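Local coordinates for DUF3887 domain-containing protein (Ruminococcus gnavus, PDB 4HYZ) that is of unknown function but belongs to the DUF3887 family, whose members probably share the cone-like helix-and-sheet fold of the NTF2 clan, at residues G10-I24 with Y99-F112. Sequence-based numbering, arbitrary orientation. Where two conformers were deposited one is given.
With SO4 (sulfate ion), chain D; SO4 (sulfate ion), chain K; SO4 (sulfate ion), chain M.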
loop_
_atom_site.group_PDB
_atom_site.type_symbol
_atom_site.label_atom_id
_atom_site.label_comp_id
_atom_site.label_asym_id
_atom_site.label_seq_id
_atom_site.Cartn_x
_atom_site.Cartn_y
_atom_site.Cartn_z
ATOM N N GLY A 10 -15.829 0.546 -7.000
ATOM C CA GLY A 10 -16.796 -0.413 -7.526
ATOM C C GLY A 10 -16.574 -1.830 -7.043
ATOM O O GLY A 10 -17.410 -2.687 -7.280
ATOM N N PHE A 11 -15.421 -2.103 -6.423
ATOM C CA PHE A 11 -15.125 -3.415 -5.853
ATOM C C PHE A 11 -15.232 -3.351 -4.327
ATOM O O PHE A 11 -14.985 -2.299 -3.741
ATOM C CB PHE A 11 -13.703 -3.882 -6.232
ATOM C CG PHE A 11 -13.487 -4.223 -7.676
ATOM C CD1 PHE A 11 -13.063 -3.247 -8.581
ATOM C CD2 PHE A 11 -13.658 -5.530 -8.134
ATOM C CE1 PHE A 11 -12.849 -3.559 -9.922
ATOM C CE2 PHE A 11 -13.459 -5.842 -9.491
ATOM C CZ PHE A 11 -13.047 -4.856 -10.375
ATOM N N ASP A 12 -15.564 -4.462 -3.662
ATOM C CA ASP A 12 -15.533 -4.401 -2.200
ATOM C C ASP A 12 -14.897 -5.668 -1.692
ATOM O O ASP A 12 -14.997 -6.711 -2.332
ATOM C CB ASP A 12 -16.891 -4.087 -1.565
ATOM C CG ASP A 12 -17.804 -5.243 -1.518
ATOM O OD1 ASP A 12 -18.509 -5.464 -2.517
ATOM O OD2 ASP A 12 -17.786 -5.967 -0.496
ATOM N N LYS A 13 -14.193 -5.564 -0.572
ATOM C CA LYS A 13 -13.361 -6.644 -0.023
ATOM C C LYS A 13 -14.116 -7.955 0.207
ATOM O O LYS A 13 -13.656 -8.993 -0.243
ATOM C CB LYS A 13 -12.681 -6.212 1.277
ATOM C CG LYS A 13 -11.604 -5.156 1.081
ATOM C CD LYS A 13 -10.991 -4.814 2.420
ATOM C CE LYS A 13 -10.318 -3.460 2.450
ATOM N NZ LYS A 13 -9.866 -3.087 3.836
ATOM N N GLU A 14 -15.244 -7.897 0.899
ATOM C CA GLU A 14 -16.082 -9.041 1.239
ATOM C C GLU A 14 -16.535 -9.790 -0.033
ATOM O O GLU A 14 -16.401 -11.000 -0.075
ATOM C CB GLU A 14 -17.287 -8.532 2.070
ATOM C CG GLU A 14 -18.088 -9.587 2.813
ATOM C CD GLU A 14 -19.407 -9.117 3.422
ATOM O OE1 GLU A 14 -19.859 -7.988 3.113
ATOM O OE2 GLU A 14 -20.019 -9.916 4.167
ATOM N N THR A 15 -17.006 -9.078 -1.077
ATOM C CA THR A 15 -17.439 -9.677 -2.346
ATOM C C THR A 15 -16.252 -10.363 -3.021
ATOM O O THR A 15 -16.395 -11.471 -3.530
ATOM C CB THR A 15 -18.037 -8.596 -3.257
ATOM O OG1 THR A 15 -19.114 -8.028 -2.558
ATOM C CG2 THR A 15 -18.569 -9.144 -4.590
ATOM N N VAL A 16 -15.095 -9.689 -3.036
ATOM C CA VAL A 16 -13.904 -10.213 -3.688
ATOM C C VAL A 16 -13.406 -11.452 -2.952
ATOM O O VAL A 16 -13.142 -12.444 -3.625
ATOM C CB VAL A 16 -12.804 -9.145 -3.839
ATOM C CG1 VAL A 16 -11.463 -9.768 -4.304
ATOM C CG2 VAL A 16 -13.274 -8.067 -4.818
ATOM N N ARG A 17 -13.309 -11.409 -1.604
ATOM C CA ARG A 17 -12.857 -12.554 -0.811
ATOM C C ARG A 17 -13.791 -13.748 -1.037
ATOM O O ARG A 17 -13.318 -14.840 -1.273
ATOM C CB ARG A 17 -12.767 -12.199 0.692
ATOM C CG ARG A 17 -12.340 -13.377 1.599
ATOM C CD ARG A 17 -12.308 -13.015 3.077
ATOM N NE ARG A 17 -12.361 -14.202 3.948
ATOM C CZ ARG A 17 -13.458 -14.636 4.566
ATOM N NH1 ARG A 17 -14.613 -14.009 4.398
ATOM N NH2 ARG A 17 -13.412 -15.723 5.330
ATOM N N LYS A 18 -15.117 -13.526 -0.995
ATOM C CA LYS A 18 -16.114 -14.561 -1.159
ATOM C C LYS A 18 -15.993 -15.216 -2.551
ATOM O O LYS A 18 -15.981 -16.461 -2.624
ATOM C CB LYS A 18 -17.530 -14.033 -0.873
ATOM C CG LYS A 18 -18.610 -15.111 -0.942
ATOM C CD LYS A 18 -20.012 -14.526 -0.814
ATOM C CE LYS A 18 -21.093 -15.590 -0.682
ATOM N NZ LYS A 18 -21.588 -16.064 -2.009
ATOM N N GLN A 19 -15.838 -14.406 -3.620
ATOM C CA GLN A 19 -15.694 -14.934 -4.984
ATOM C C GLN A 19 -14.382 -15.679 -5.169
ATOM O O GLN A 19 -14.374 -16.686 -5.868
ATOM C CB GLN A 19 -15.811 -13.820 -6.041
ATOM C CG GLN A 19 -15.968 -14.374 -7.467
ATOM C CD GLN A 19 -17.283 -15.086 -7.651
ATOM O OE1 GLN A 19 -18.340 -14.467 -7.589
ATOM N NE2 GLN A 19 -17.260 -16.415 -7.742
ATOM N N ALA A 20 -13.277 -15.184 -4.552
ATOM C CA ALA A 20 -11.957 -15.810 -4.655
ATOM C C ALA A 20 -11.991 -17.200 -3.997
ATOM O O ALA A 20 -11.455 -18.159 -4.544
ATOM C CB ALA A 20 -10.893 -14.927 -3.994
HETATM N N MSE A 21 -12.645 -17.308 -2.834
HETATM C CA MSE A 21 -12.760 -18.605 -2.148
HETATM C C MSE A 21 -13.570 -19.604 -2.993
HETATM O O MSE A 21 -13.173 -20.772 -3.130
HETATM C CB MSE A 21 -13.387 -18.430 -0.772
HETATM C CG MSE A 21 -12.474 -17.669 0.187
HETATM SE SE MSE A 21 -13.226 -17.691 1.968
HETATM C CE MSE A 21 -14.738 -16.452 1.722
ATOM N N GLU A 22 -14.663 -19.129 -3.606
ATOM C CA GLU A 22 -15.498 -19.976 -4.491
ATOM C C GLU A 22 -14.735 -20.385 -5.735
ATOM O O GLU A 22 -14.771 -21.532 -6.116
ATOM C CB GLU A 22 -16.763 -19.230 -4.900
ATOM C CG GLU A 22 -17.792 -19.239 -3.802
ATOM C CD GLU A 22 -18.869 -18.189 -3.900
ATOM O OE1 GLU A 22 -18.756 -17.273 -4.745
ATOM O OE2 GLU A 22 -19.791 -18.240 -3.059
ATOM N N ASP A 23 -14.012 -19.442 -6.350
ATOM C CA ASP A 23 -13.252 -19.702 -7.568
ATOM C C ASP A 23 -12.068 -20.648 -7.317
ATOM O O ASP A 23 -11.734 -21.437 -8.198
ATOM C CB ASP A 23 -12.806 -18.378 -8.209
ATOM C CG ASP A 23 -13.980 -17.602 -8.794
ATOM O OD1 ASP A 23 -15.116 -18.157 -8.830
ATOM O OD2 ASP A 23 -13.783 -16.438 -9.186
ATOM N N ILE A 24 -11.449 -20.598 -6.123
ATOM C CA ILE A 24 -10.349 -21.525 -5.810
ATOM C C ILE A 24 -10.950 -22.925 -5.580
ATOM O O ILE A 24 -10.353 -23.907 -6.009
ATOM C CB ILE A 24 -9.459 -21.040 -4.641
ATOM C CG1 ILE A 24 -8.620 -19.836 -5.107
ATOM C CG2 ILE A 24 -8.563 -22.175 -4.077
ATOM C CD1 ILE A 24 -8.127 -18.961 -3.956
ATOM N N TYR A 99 -2.452 -17.626 -3.597
ATOM C CA TYR A 99 -3.097 -17.499 -4.902
ATOM C C TYR A 99 -3.293 -16.033 -5.267
ATOM O O TYR A 99 -3.657 -15.250 -4.395
ATOM C CB TYR A 99 -4.464 -18.191 -4.894
ATOM C CG TYR A 99 -4.449 -19.689 -5.088
ATOM C CD1 TYR A 99 -4.124 -20.545 -4.034
ATOM C CD2 TYR A 99 -4.937 -20.258 -6.257
ATOM C CE1 TYR A 99 -4.239 -21.930 -4.162
ATOM C CE2 TYR A 99 -5.041 -21.640 -6.401
ATOM C CZ TYR A 99 -4.696 -22.471 -5.350
ATOM O OH TYR A 99 -4.812 -23.829 -5.482
ATOM N N SER A 100 -3.112 -15.672 -6.548
ATOM C CA SER A 100 -3.360 -14.310 -7.058
ATOM C C SER A 100 -4.472 -14.377 -8.078
ATOM O O SER A 100 -4.312 -15.024 -9.109
ATOM C CB SER A 100 -2.111 -13.703 -7.691
ATOM O OG SER A 100 -1.075 -13.671 -6.737
ATOM N N LEU A 101 -5.589 -13.729 -7.776
ATOM C CA LEU A 101 -6.768 -13.673 -8.626
ATOM C C LEU A 101 -7.099 -12.245 -8.922
ATOM O O LEU A 101 -6.969 -11.393 -8.046
ATOM C CB LEU A 101 -7.982 -14.357 -7.934
ATOM C CG LEU A 101 -8.099 -15.879 -8.047
ATOM C CD1 LEU A 101 -6.970 -16.595 -7.313
ATOM C CD2 LEU A 101 -9.403 -16.359 -7.455
ATOM N N ALA A 102 -7.555 -11.975 -10.140
ATOM C CA ALA A 102 -7.971 -10.640 -10.540
ATOM C C ALA A 102 -9.307 -10.731 -11.237
ATOM O O ALA A 102 -9.573 -11.700 -11.946
ATOM C CB ALA A 102 -6.914 -9.978 -11.428
ATOM N N TYR A 103 -10.140 -9.720 -11.032
ATOM C CA TYR A 103 -11.496 -9.657 -11.546
ATOM C C TYR A 103 -11.769 -8.398 -12.305
ATOM O O TYR A 103 -11.238 -7.331 -11.971
ATOM C CB TYR A 103 -12.493 -9.702 -10.349
ATOM C CG TYR A 103 -12.485 -11.030 -9.616
ATOM C CD1 TYR A 103 -13.199 -12.122 -10.105
ATOM C CD2 TYR A 103 -11.737 -11.204 -8.446
ATOM C CE1 TYR A 103 -13.203 -13.346 -9.432
ATOM C CE2 TYR A 103 -11.749 -12.419 -7.755
ATOM C CZ TYR A 103 -12.473 -13.492 -8.264
ATOM O OH TYR A 103 -12.466 -14.715 -7.644
ATOM N N ASP A 104 -12.714 -8.490 -13.242
ATOM C CA ASP A 104 -13.248 -7.289 -13.856
ATOM C C ASP A 104 -14.422 -6.834 -12.946
ATOM O O ASP A 104 -14.749 -7.527 -11.951
ATOM C CB ASP A 104 -13.635 -7.517 -15.333
ATOM C CG ASP A 104 -14.798 -8.449 -15.623
ATOM O OD1 ASP A 104 -15.431 -8.954 -14.658
ATOM O OD2 ASP A 104 -15.130 -8.610 -16.798
ATOM N N GLU A 105 -15.049 -5.688 -13.258
ATOM C CA GLU A 105 -16.122 -5.153 -12.411
ATOM C C GLU A 105 -17.344 -6.090 -12.349
ATOM O O GLU A 105 -18.088 -6.025 -11.364
ATOM C CB GLU A 105 -16.547 -3.745 -12.872
ATOM C CG GLU A 105 -15.515 -2.669 -12.546
ATOM C CD GLU A 105 -15.561 -2.042 -11.163
ATOM O OE1 GLU A 105 -16.357 -2.510 -10.319
ATOM O OE2 GLU A 105 -14.756 -1.114 -10.905
ATOM N N ASP A 106 -17.543 -6.957 -13.381
ATOM C CA ASP A 106 -18.640 -7.947 -13.388
ATOM C C ASP A 106 -18.307 -9.157 -12.522
ATOM O O ASP A 106 -19.089 -10.101 -12.468
ATOM C CB ASP A 106 -19.000 -8.388 -14.814
ATOM C CG ASP A 106 -19.697 -7.306 -15.617
ATOM O OD1 ASP A 106 -20.106 -6.288 -15.017
ATOM O OD2 ASP A 106 -19.840 -7.478 -16.843
HETATM N N MSE A 107 -17.131 -9.147 -11.861
HETATM C CA MSE A 107 -16.681 -10.192 -10.918
HETATM C C MSE A 107 -16.411 -11.534 -11.603
HETATM O O MSE A 107 -16.565 -12.624 -11.001
HETATM C CB MSE A 107 -17.650 -10.329 -9.717
HETATM C CG MSE A 107 -17.526 -9.126 -8.738
HETATM SE SE MSE A 107 -15.709 -8.855 -8.062
HETATM C CE MSE A 107 -15.333 -10.588 -7.257
ATOM N N ASN A 108 -15.894 -11.436 -12.837
ATOM C CA ASN A 108 -15.434 -12.622 -13.575
ATOM C C ASN A 108 -13.911 -12.558 -13.624
ATOM O O ASN A 108 -13.366 -11.475 -13.627
ATOM C CB ASN A 108 -16.064 -12.680 -14.940
ATOM C CG ASN A 108 -17.558 -12.824 -14.836
ATOM O OD1 ASN A 108 -18.079 -13.645 -14.087
ATOM N ND2 ASN A 108 -18.285 -12.055 -15.606
ATOM N N LEU A 109 -13.228 -13.689 -13.616
ATOM C CA LEU A 109 -11.760 -13.699 -13.596
ATOM C C LEU A 109 -11.105 -13.141 -14.861
ATOM O O LEU A 109 -11.549 -13.402 -15.978
ATOM C CB LEU A 109 -11.232 -15.126 -13.378
ATOM C CG LEU A 109 -11.535 -15.784 -12.029
ATOM C CD1 LEU A 109 -11.325 -17.318 -12.131
ATOM C CD2 LEU A 109 -10.667 -15.182 -10.912
ATOM N N VAL A 110 -9.996 -12.411 -14.665
ATOM C CA VAL A 110 -9.165 -11.958 -15.784
ATOM C C VAL A 110 -7.794 -12.615 -15.616
ATOM O O VAL A 110 -6.982 -12.612 -16.537
ATOM C CB VAL A 110 -9.059 -10.413 -15.948
ATOM C CG1 VAL A 110 -10.406 -9.805 -16.333
ATOM C CG2 VAL A 110 -8.495 -9.750 -14.694
ATOM N N SER A 111 -7.547 -13.180 -14.428
ATOM C CA SER A 111 -6.251 -13.778 -14.068
ATOM C C SER A 111 -6.420 -14.711 -12.879
ATOM O O SER A 111 -7.174 -14.418 -11.952
ATOM C CB SER A 111 -5.242 -12.675 -13.730
ATOM O OG SER A 111 -3.975 -13.237 -13.444
ATOM N N PHE A 112 -5.699 -15.816 -12.899
ATOM C CA PHE A 112 -5.738 -16.822 -11.839
ATOM C C PHE A 112 -4.377 -17.458 -11.782
ATOM O O PHE A 112 -3.993 -18.119 -12.744
ATOM C CB PHE A 112 -6.847 -17.875 -12.107
ATOM C CG PHE A 112 -7.038 -18.909 -11.007
ATOM C CD1 PHE A 112 -6.152 -19.974 -10.866
ATOM C CD2 PHE A 112 -8.134 -18.847 -10.153
ATOM C CE1 PHE A 112 -6.333 -20.929 -9.864
ATOM C CE2 PHE A 112 -8.313 -19.805 -9.148
ATOM C CZ PHE A 112 -7.393 -20.818 -8.991
HETATM S S SO4 D . -17.817 -10.190 -18.492
HETATM O O1 SO4 D . -17.269 -9.163 -19.366
HETATM O O2 SO4 D . -19.187 -9.801 -18.136
HETATM O O3 SO4 D . -17.783 -11.540 -19.199
HETATM O O4 SO4 D . -17.062 -10.249 -17.270
HETATM S S SO4 K . -5.985 -4.163 3.036
HETATM O O1 SO4 K . -7.185 -4.524 3.793
HETATM O O2 SO4 K . -5.057 -3.472 3.943
HETATM O O3 SO4 K . -5.325 -5.372 2.480
HETATM O O4 SO4 K . -6.307 -3.268 1.880
HETATM S S SO4 M . -12.585 -2.926 6.792
HETATM O O1 SO4 M . -11.797 -4.076 6.302
HETATM O O2 SO4 M . -14.002 -3.276 6.848
HETATM O O3 SO4 M . -12.121 -2.603 8.138
HETATM O O4 SO4 M . -12.448 -1.761 5.893
HETATM O O HOH W 1 -17.841 -4.778 -9.245
#
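Helix 13-24 lies across strand 99-103 with their axes 9.8 Å apart at closest approach and their directions 118° apart, so that Ala-20 rides over Leu-101 while the turn at 104-107 reaches the loop leading into the helix. The pair illustrates how apolar packing and one buried hydrogen bond join a helix to the sheet it lies on. Tyr-103 and Asp-23 point at one another across the contact, and Tyr-103 OH donates to Asp-23 OD2 over 2.7 Å, 41° out of the carboxylate plane. The other oxygen, OD1, accepts from Gln-19 NE2 and forms a salt bridge with Arg-38, so both oxygens of this buried carboxylate are satisfied and its rotation is probably fixed. Selenomethionine Met-107, bent at chi2 (-56°) and again at chi3, curls its methyl CE over the centre of the Tyr-103 ring, 3.7 Å above the plane, and against Gln-19 CB at 3.5 Å. Its SE meets the edge of the Phe-11 ring, 3.9 Å from CD2, a Met-aromatic contact. Phe-11 also brings CE2 to within 3.2 Å of Asp-104 O, while Glu-105 lays OE1 over one face of the ring, toward its rim. A serine in place of Phe-11 would probably open a gap beneath the turn and leave the selenium of Met-107 without the ring edge it meets. At the far end Ile-24 lays CG1 over the Tyr-99 ring in a CH-pi contact, 4.2 Å from the centroid, and touches Phe-112 CE2. Beyond the two segments, strand 81-92 continues the floor beneath the helix, Val-86 touching Ala-20 and Ile-88 meeting Met-21 and Ile-24, while strand 65-78 packs against Arg-17; Trp-35, from helix 32-36, meets Phe-112 edge-to-face.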